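Local coordinates for endoglucanase E (Clostridium thermocellum, PDB 2WAO), which probably removes acetyl groups from plant cell-wall polysaccharides through its family 2 carbohydrate esterase domain, whose active site also binds cello-oligosaccharides such as cellohexaose, at residues 76-81 / 87-92; 124-129 / 207-212; 159-164 / 318-323. One frame throughout, in Å; residues are numbered along the deposited sequence.

Contact 1 of 3, residues 76-81 / 87-92; sequences VKLVSG and HHLVLW
Within the beta sandwich of the N-terminal domain, Leu78 on strand 73-79 reaches across the interior to Leu89 and Leu91 on strand 85-93 of the facing sheet. Its two methyl groups divide the work. Leu78 CD1 meets Leu89 CD2 at 3.9 Å and also lies 4.2 Å from Leu89 CD1, whereas Leu78 CD2 meets Leu91 CD1 at 4.0 Å. Leu89 and Leu91 sit two residues apart, on the same side of their strand, and each crosses Leu78 at about a right angle; the Leu78 fork is thus applied to two successive inward side chains. Both extend away from the backbone N (chi1 168° in Leu89 and 177° in Leu91), which brings one methyl of each, Leu89 CD2 and Leu91 CD1, to that fork. The strands themselves stay well apart, the CA atoms of Leu78 and Leu91 being 8.8 Å from each other, and purely apolar methyl contacts join them. Phe67 and Val45 also touch both Leu78 and Leu91, and Leu36 and Val59 border Leu89, so the three leucines belong to a larger hydrophobic core. On strand 73-79, Leu78 and Val79 both face Ala43 of the neighbouring strand, a classic beta bulge, and both direct their CB atoms toward strand 85-93. Such packing of aliphatic side chains between two antiparallel sheets is typical of a jelly-roll beta sandwich, consistent with the galactose-binding-like family of this domain.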
# COMPACT_ATOMS: atom_id res chain seq x y z
N VAL A 76 -3.74 -24.05 0.34
CA VAL A 76 -4.87 -23.53 -0.35
C VAL A 76 -4.69 -23.83 -1.82
O VAL A 76 -3.64 -23.52 -2.39
CB VAL A 76 -4.96 -21.97 -0.11
CG1 VAL A 76 -5.99 -21.34 -1.02
CG2 VAL A 76 -5.29 -21.68 1.35
N LYS A 77 -5.69 -24.43 -2.46
CA LYS A 77 -5.68 -24.53 -3.93
C LYS A 77 -6.08 -23.18 -4.53
O LYS A 77 -7.23 -22.74 -4.40
CB LYS A 77 -6.62 -25.65 -4.42
CG LYS A 77 -6.86 -25.68 -5.94
CD LYS A 77 -5.67 -26.27 -6.68
CE LYS A 77 -5.39 -27.71 -6.24
NZ LYS A 77 -6.45 -28.61 -6.75
N LEU A 78 -5.13 -22.53 -5.21
CA LEU A 78 -5.37 -21.20 -5.76
C LEU A 78 -6.27 -21.19 -6.98
O LEU A 78 -7.11 -20.30 -7.12
CB LEU A 78 -4.06 -20.47 -6.09
CG LEU A 78 -3.13 -20.14 -4.89
CD1 LEU A 78 -1.91 -19.45 -5.49
CD2 LEU A 78 -3.88 -19.26 -3.81
N VAL A 79 -6.09 -22.15 -7.88
CA VAL A 79 -6.82 -22.17 -9.12
C VAL A 79 -6.67 -23.59 -9.64
O VAL A 79 -5.68 -24.25 -9.35
CB VAL A 79 -6.24 -21.15 -10.15
CG1 VAL A 79 -4.76 -21.52 -10.57
CG2 VAL A 79 -7.15 -21.02 -11.36
N SER A 80 -7.66 -24.05 -10.39
CA SER A 80 -7.58 -25.39 -10.98
C SER A 80 -8.47 -25.48 -12.21
O SER A 80 -9.26 -24.57 -12.51
CB SER A 80 -7.92 -26.47 -9.96
OG SER A 80 -9.22 -26.26 -9.44
N GLY A 81 -8.28 -26.55 -12.97
CA GLY A 81 -9.12 -26.81 -14.13
C GLY A 81 -8.80 -25.93 -15.30
O GLY A 81 -9.63 -25.79 -16.19
N HIS A 87 0.93 -20.20 -17.54
CA HIS A 87 -0.01 -19.24 -16.90
C HIS A 87 0.77 -18.24 -16.05
O HIS A 87 1.82 -18.58 -15.50
CB HIS A 87 -1.00 -20.00 -16.03
CG HIS A 87 -1.82 -20.99 -16.79
ND1 HIS A 87 -2.82 -20.60 -17.65
CD2 HIS A 87 -1.76 -22.34 -16.86
CE1 HIS A 87 -3.35 -21.68 -18.22
NE2 HIS A 87 -2.72 -22.75 -17.76
N HIS A 88 0.24 -17.02 -15.92
CA HIS A 88 0.84 -16.00 -15.07
C HIS A 88 0.01 -15.88 -13.77
O HIS A 88 -1.21 -15.76 -13.84
CB HIS A 88 0.86 -14.67 -15.82
CG HIS A 88 1.39 -13.54 -15.01
ND1 HIS A 88 0.59 -12.49 -14.60
CD2 HIS A 88 2.63 -13.28 -14.54
CE1 HIS A 88 1.33 -11.63 -13.92
NE2 HIS A 88 2.57 -12.08 -13.87
N LEU A 89 0.68 -15.88 -12.62
CA LEU A 89 0.02 -15.82 -11.32
C LEU A 89 0.56 -14.67 -10.49
O LEU A 89 1.76 -14.50 -10.38
CB LEU A 89 0.25 -17.11 -10.55
CG LEU A 89 -0.10 -17.20 -9.07
CD1 LEU A 89 -1.63 -17.03 -8.89
CD2 LEU A 89 0.41 -18.55 -8.47
N VAL A 90 -0.36 -13.88 -9.91
CA VAL A 90 0.03 -12.94 -8.87
C VAL A 90 -0.75 -13.35 -7.61
O VAL A 90 -1.98 -13.58 -7.70
CB VAL A 90 -0.32 -11.49 -9.25
CG1 VAL A 90 -0.12 -10.57 -8.05
CG2 VAL A 90 0.46 -11.03 -10.47
N LEU A 91 -0.05 -13.51 -6.49
CA LEU A 91 -0.73 -13.78 -5.20
C LEU A 91 -0.61 -12.52 -4.32
O LEU A 91 0.50 -12.14 -3.94
CB LEU A 91 -0.13 -15.03 -4.53
CG LEU A 91 -0.68 -15.41 -3.16
CD1 LEU A 91 -2.21 -15.63 -3.20
CD2 LEU A 91 0.04 -16.66 -2.58
N TRP A 92 -1.73 -11.89 -3.98
CA TRP A 92 -1.74 -10.53 -3.42
C TRP A 92 -2.25 -10.52 -1.98
O TRP A 92 -3.32 -11.10 -1.67
CB TRP A 92 -2.63 -9.64 -4.30
CG TRP A 92 -2.70 -8.17 -3.93
CD1 TRP A 92 -3.44 -7.59 -2.91
CD2 TRP A 92 -1.97 -7.10 -4.55
NE1 TRP A 92 -3.20 -6.24 -2.87
CE2 TRP A 92 -2.32 -5.91 -3.88
CE3 TRP A 92 -1.07 -7.04 -5.63
CZ2 TRP A 92 -1.81 -4.66 -4.26
CZ3 TRP A 92 -0.54 -5.78 -5.99
CH2 TRP A 92 -0.96 -4.60 -5.32

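Contact 2 of 3, residues 124-129 / 207-212; sequences KIEFIG and WDFSKY
The Tyr212 ring carries the side chain of Lys124 over one face and the carbonyl oxygen of Ile125 at its edge. Lys124 CD stands 4.2 Å from the ring centroid, displaced toward the CD1-CE1 rim, in a CH-pi contact, while Lys124 CB lies 3.6 Å from Tyr212 CZ. Within the loop two rings meet: Trp207 CD1 sits over the centre of one face of Phe209, and the edge of the indole meets Phe209 CD1 and Tyr212 CB. Tyr212 extends its side chain opposite the backbone N (chi1 -174°), carrying the hydroxyl to strand 123-129, where OH donates a 3.0 Å hydrogen bond to Ile125 O. The donor stands 38° out of the carbonyl plane and makes a C=O...O angle of 126°. Ser169 OG of the adjacent strand is a second hydrogen-bonding partner of the same hydroxyl. Farther along the strand, Glu126 OE2 approaches Phe209 CE1 obliquely at 4.4 Å, but its carboxylate is engaged mainly elsewhere: OE2 in a salt bridge with Arg16, OE1 with the hydroxyls of Tyr196 and Tyr251. Asp208 OD1 accepts from Ser210 N at 3.0 Å, forming an Asx turn. One phenol therefore pins the loop to two parallel strands, and the arginine and tyrosine partners of buried Glu126 would be expected to stabilise its ionised form.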
# COMPACT_ATOMS: atom_id res chain seq x y z
N LYS A 124 9.15 2.09 -10.36
CA LYS A 124 8.96 1.68 -8.97
C LYS A 124 8.42 2.88 -8.17
O LYS A 124 8.94 4.01 -8.27
CB LYS A 124 10.27 1.25 -8.33
CG LYS A 124 10.88 -0.02 -8.91
CD LYS A 124 12.28 -0.18 -8.33
CE LYS A 124 12.86 -1.55 -8.63
NZ LYS A 124 13.25 -1.56 -10.06
N ILE A 125 7.44 2.60 -7.33
CA ILE A 125 6.79 3.65 -6.49
C ILE A 125 6.78 3.12 -5.05
O ILE A 125 6.62 1.91 -4.83
CB ILE A 125 5.35 3.91 -6.95
CG1 ILE A 125 5.29 4.12 -8.46
CG2 ILE A 125 4.74 5.10 -6.18
CD1 ILE A 125 3.86 4.28 -9.00
N GLU A 126 7.01 3.99 -4.07
CA GLU A 126 6.73 3.65 -2.67
C GLU A 126 5.62 4.60 -2.22
O GLU A 126 5.72 5.83 -2.41
CB GLU A 126 7.95 3.83 -1.78
CG GLU A 126 7.70 3.49 -0.30
CD GLU A 126 9.00 3.48 0.48
OE1 GLU A 126 9.63 4.54 0.55
OE2 GLU A 126 9.37 2.43 1.05
N PHE A 127 4.61 4.03 -1.57
CA PHE A 127 3.52 4.80 -0.99
C PHE A 127 3.72 4.77 0.51
O PHE A 127 4.05 3.69 1.08
CB PHE A 127 2.19 4.13 -1.33
CG PHE A 127 1.79 4.29 -2.76
CD1 PHE A 127 0.95 5.34 -3.12
CD2 PHE A 127 2.27 3.40 -3.74
CE1 PHE A 127 0.60 5.54 -4.47
CE2 PHE A 127 1.90 3.59 -5.11
CZ PHE A 127 1.08 4.67 -5.42
N ILE A 128 3.51 5.91 1.15
CA ILE A 128 3.59 5.97 2.63
C ILE A 128 2.28 6.55 3.13
O ILE A 128 1.96 7.67 2.80
CB ILE A 128 4.78 6.90 3.07
CG1 ILE A 128 6.10 6.40 2.47
CG2 ILE A 128 4.90 6.99 4.64
CD1 ILE A 128 7.31 7.38 2.69
N GLY A 129 1.52 5.81 3.94
CA GLY A 129 0.23 6.36 4.28
C GLY A 129 -0.49 5.67 5.41
O GLY A 129 0.14 5.05 6.24
N TRP A 207 14.26 -2.89 7.38
CA TRP A 207 14.33 -2.90 5.90
C TRP A 207 15.63 -2.28 5.37
O TRP A 207 16.09 -1.25 5.88
CB TRP A 207 13.15 -2.07 5.35
CG TRP A 207 13.16 -1.92 3.89
CD1 TRP A 207 13.24 -0.73 3.19
CD2 TRP A 207 13.05 -2.97 2.90
NE1 TRP A 207 13.20 -0.99 1.86
CE2 TRP A 207 13.08 -2.34 1.63
CE3 TRP A 207 12.94 -4.38 2.96
CZ2 TRP A 207 12.99 -3.06 0.41
CZ3 TRP A 207 12.87 -5.11 1.76
CH2 TRP A 207 12.89 -4.43 0.49
N ASP A 208 16.23 -2.92 4.37
CA ASP A 208 17.44 -2.37 3.76
C ASP A 208 16.96 -1.53 2.57
O ASP A 208 16.45 -2.07 1.58
CB ASP A 208 18.38 -3.48 3.31
CG ASP A 208 19.61 -2.96 2.59
OD1 ASP A 208 19.76 -1.72 2.40
OD2 ASP A 208 20.41 -3.82 2.22
N PHE A 209 17.04 -0.21 2.73
CA PHE A 209 16.54 0.71 1.68
C PHE A 209 17.27 0.62 0.32
O PHE A 209 16.77 1.14 -0.68
CB PHE A 209 16.47 2.16 2.22
CG PHE A 209 15.30 2.37 3.14
CD1 PHE A 209 14.12 2.84 2.63
CD2 PHE A 209 15.40 2.08 4.51
CE1 PHE A 209 12.99 3.03 3.43
CE2 PHE A 209 14.27 2.25 5.36
CZ PHE A 209 13.07 2.73 4.82
N SER A 210 18.43 -0.04 0.27
CA SER A 210 19.09 -0.17 -1.04
C SER A 210 18.38 -1.19 -1.93
O SER A 210 18.60 -1.20 -3.15
CB SER A 210 20.57 -0.56 -0.90
OG SER A 210 20.68 -1.91 -0.52
N LYS A 211 17.53 -2.03 -1.33
CA LYS A 211 16.93 -3.14 -2.06
C LYS A 211 15.81 -2.69 -2.97
O LYS A 211 15.40 -3.42 -3.89
CB LYS A 211 16.41 -4.20 -1.08
CG LYS A 211 17.53 -4.80 -0.20
CD LYS A 211 16.92 -5.99 0.56
CE LYS A 211 17.95 -6.71 1.44
NZ LYS A 211 17.23 -7.62 2.39
N TYR A 212 15.32 -1.47 -2.76
CA TYR A 212 14.20 -1.01 -3.60
C TYR A 212 14.28 0.50 -3.67
O TYR A 212 13.98 1.18 -2.68
CB TYR A 212 12.86 -1.46 -3.00
CG TYR A 212 11.62 -1.15 -3.85
CD1 TYR A 212 11.18 -2.05 -4.85
CD2 TYR A 212 10.88 0.01 -3.63
CE1 TYR A 212 10.01 -1.78 -5.62
CE2 TYR A 212 9.70 0.28 -4.38
CZ TYR A 212 9.31 -0.60 -5.39
OH TYR A 212 8.13 -0.34 -6.12

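Contact 3 of 3, residues 159-164 / 318-323; sequences AAITAR and LMAERL. With FMT (formic acid), chain M; FMT (formic acid), chain I.
Thr162 has OG1 anti to its carbonyl carbon (chi1 -67°), which sets CG2 opposite the backbone N, and the first torsion of Leu323 (chi1 178°) points that side chain at Thr162. Leu323 CD2 touches both Thr162 branches, at 3.8 Å from CG2 and 3.8 Å from OG1, the two side chains crossing at about a right angle. One turn earlier, small Ala320 admits the close approach of helix 158-165. Its CA lies 3.3 Å from Thr162 OG1, and its CB is pressed against Ile161 CG2 at 3.4 Å, tighter than usual for two carbons. The axes of segments 159-164 and 318-323 come within 8.4 Å and cross at -43°. Away from this junction, Arg164 holds a formic acid molecule, probably from the crystallisation liquor, by two nearly straight bonds, NE to O2 and NH2 to O1, both 2.9 Å; Tyr155 also meets this guanidinium through a hydrogen bond to its carbonyl and a cation-pi contact. Arg322 NE binds another such molecule through O2. With its hydroxyl bonded to Tyr158 O, buried Thr162 can lie against Ala320 and Leu323 by van der Waals contact, without a polar partner across the helices.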
# COMPACT_ATOMS: atom_id res chain seq x y z
N ALA A 159 -3.53 3.49 -4.75
CA ALA A 159 -2.12 3.23 -4.93
C ALA A 159 -1.86 2.06 -5.90
O ALA A 159 -1.04 2.16 -6.84
CB ALA A 159 -1.48 2.96 -3.58
N ALA A 160 -2.58 0.94 -5.71
CA ALA A 160 -2.38 -0.22 -6.57
C ALA A 160 -2.86 0.06 -7.99
O ALA A 160 -2.24 -0.37 -8.99
CB ALA A 160 -3.11 -1.43 -6.03
N ILE A 161 -3.95 0.80 -8.08
CA ILE A 161 -4.54 1.06 -9.39
C ILE A 161 -3.57 2.01 -10.18
O ILE A 161 -3.29 1.80 -11.40
CB ILE A 161 -5.91 1.74 -9.22
CG1 ILE A 161 -6.95 0.79 -8.57
CG2 ILE A 161 -6.40 2.27 -10.61
CD1 ILE A 161 -8.19 1.57 -8.05
N THR A 162 -3.03 3.01 -9.47
CA THR A 162 -2.05 3.98 -10.06
C THR A 162 -0.80 3.20 -10.55
O THR A 162 -0.31 3.42 -11.65
CB THR A 162 -1.68 5.07 -9.00
OG1 THR A 162 -2.84 5.88 -8.73
CG2 THR A 162 -0.54 6.01 -9.50
N ALA A 163 -0.30 2.28 -9.73
CA ALA A 163 0.85 1.49 -10.12
C ALA A 163 0.55 0.66 -11.38
O ALA A 163 1.39 0.62 -12.29
CB ALA A 163 1.38 0.63 -8.96
N ARG A 164 -0.62 0.01 -11.44
CA ARG A 164 -0.96 -0.78 -12.63
C ARG A 164 -1.09 0.20 -13.81
O ARG A 164 -0.59 -0.13 -14.90
CB ARG A 164 -2.24 -1.60 -12.43
CG ARG A 164 -2.07 -2.77 -11.54
CD ARG A 164 -3.29 -3.69 -11.60
NE ARG A 164 -4.53 -3.06 -11.16
CZ ARG A 164 -4.96 -3.03 -9.89
NH1 ARG A 164 -4.21 -3.52 -8.89
NH2 ARG A 164 -6.11 -2.45 -9.62
N LEU A 318 -11.17 7.43 -8.79
CA LEU A 318 -10.98 8.87 -9.05
C LEU A 318 -9.59 9.36 -8.60
O LEU A 318 -8.94 10.17 -9.27
CB LEU A 318 -12.05 9.71 -8.34
CG LEU A 318 -13.50 9.62 -8.87
CD1 LEU A 318 -14.36 10.61 -8.13
CD2 LEU A 318 -13.51 9.84 -10.42
N MET A 319 -9.18 8.93 -7.42
CA MET A 319 -7.86 9.30 -6.88
C MET A 319 -6.77 8.79 -7.80
O MET A 319 -5.80 9.51 -8.14
CB MET A 319 -7.73 8.70 -5.49
CG MET A 319 -8.59 9.34 -4.44
SD MET A 319 -8.45 8.45 -2.82
CE MET A 319 -6.84 8.99 -2.31
N ALA A 320 -6.92 7.54 -8.22
CA ALA A 320 -5.91 6.92 -9.09
C ALA A 320 -5.82 7.70 -10.43
O ALA A 320 -4.72 7.94 -10.88
CB ALA A 320 -6.24 5.45 -9.34
N GLU A 321 -6.95 8.13 -10.99
CA GLU A 321 -6.93 8.90 -12.26
C GLU A 321 -6.14 10.20 -12.06
O GLU A 321 -5.32 10.58 -12.94
CB GLU A 321 -8.34 9.19 -12.81
CG GLU A 321 -9.13 7.91 -13.17
CD GLU A 321 -10.58 8.16 -13.57
OE1 GLU A 321 -10.84 9.29 -14.07
OE2 GLU A 321 -11.45 7.25 -13.39
N ARG A 322 -6.42 10.91 -10.96
CA ARG A 322 -5.76 12.16 -10.67
C ARG A 322 -4.24 11.93 -10.48
O ARG A 322 -3.40 12.60 -11.12
CB ARG A 322 -6.39 12.83 -9.45
CG ARG A 322 -5.70 14.12 -9.02
CD ARG A 322 -6.46 14.79 -7.93
NE ARG A 322 -7.86 15.01 -8.26
CZ ARG A 322 -8.33 16.07 -8.93
NH1 ARG A 322 -7.51 17.03 -9.34
NH2 ARG A 322 -9.62 16.16 -9.20
N LEU A 323 -3.90 10.96 -9.63
CA LEU A 323 -2.50 10.74 -9.25
C LEU A 323 -1.65 10.21 -10.45
O LEU A 323 -0.45 10.58 -10.60
CB LEU A 323 -2.40 9.79 -8.06
CG LEU A 323 -0.97 9.44 -7.60
CD1 LEU A 323 -0.27 10.74 -7.06
CD2 LEU A 323 -0.99 8.34 -6.51
C FMT M . -10.31 12.19 -6.26
O1 FMT M . -10.68 12.38 -5.06
O2 FMT M . -9.32 12.66 -6.88
C FMT I . -6.97 -1.05 -12.76
O1 FMT I . -7.74 -1.42 -11.84
O2 FMT I . -6.00 -1.71 -13.23

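Overall arrangement
Contacts 2 and 3 both belong to the SGNH-type esterase domain, with centres about 18 Å apart and segments that alternate along the chain. Phe127 joins them: its CD1 lies 3.4 Å from Ala159 CB and its CE1 3.8 Å from Leu323 CD2, so the helix pair packs against the parallel sheet. Contact 1, in the N-terminal sandwich, is about 25 Å from contact 3 between centres, yet Trp92 CH2 touches Ala160 CB at 3.9 Å, linking the two domains. The nearest atoms of contacts 1 and 2 are about 9 Å apart. Strand 123-129 ends on the glycine of the GDS sequence that contains Ser131, and helix 313-331 follows His310; both residues line the pocket occupied by the glycan.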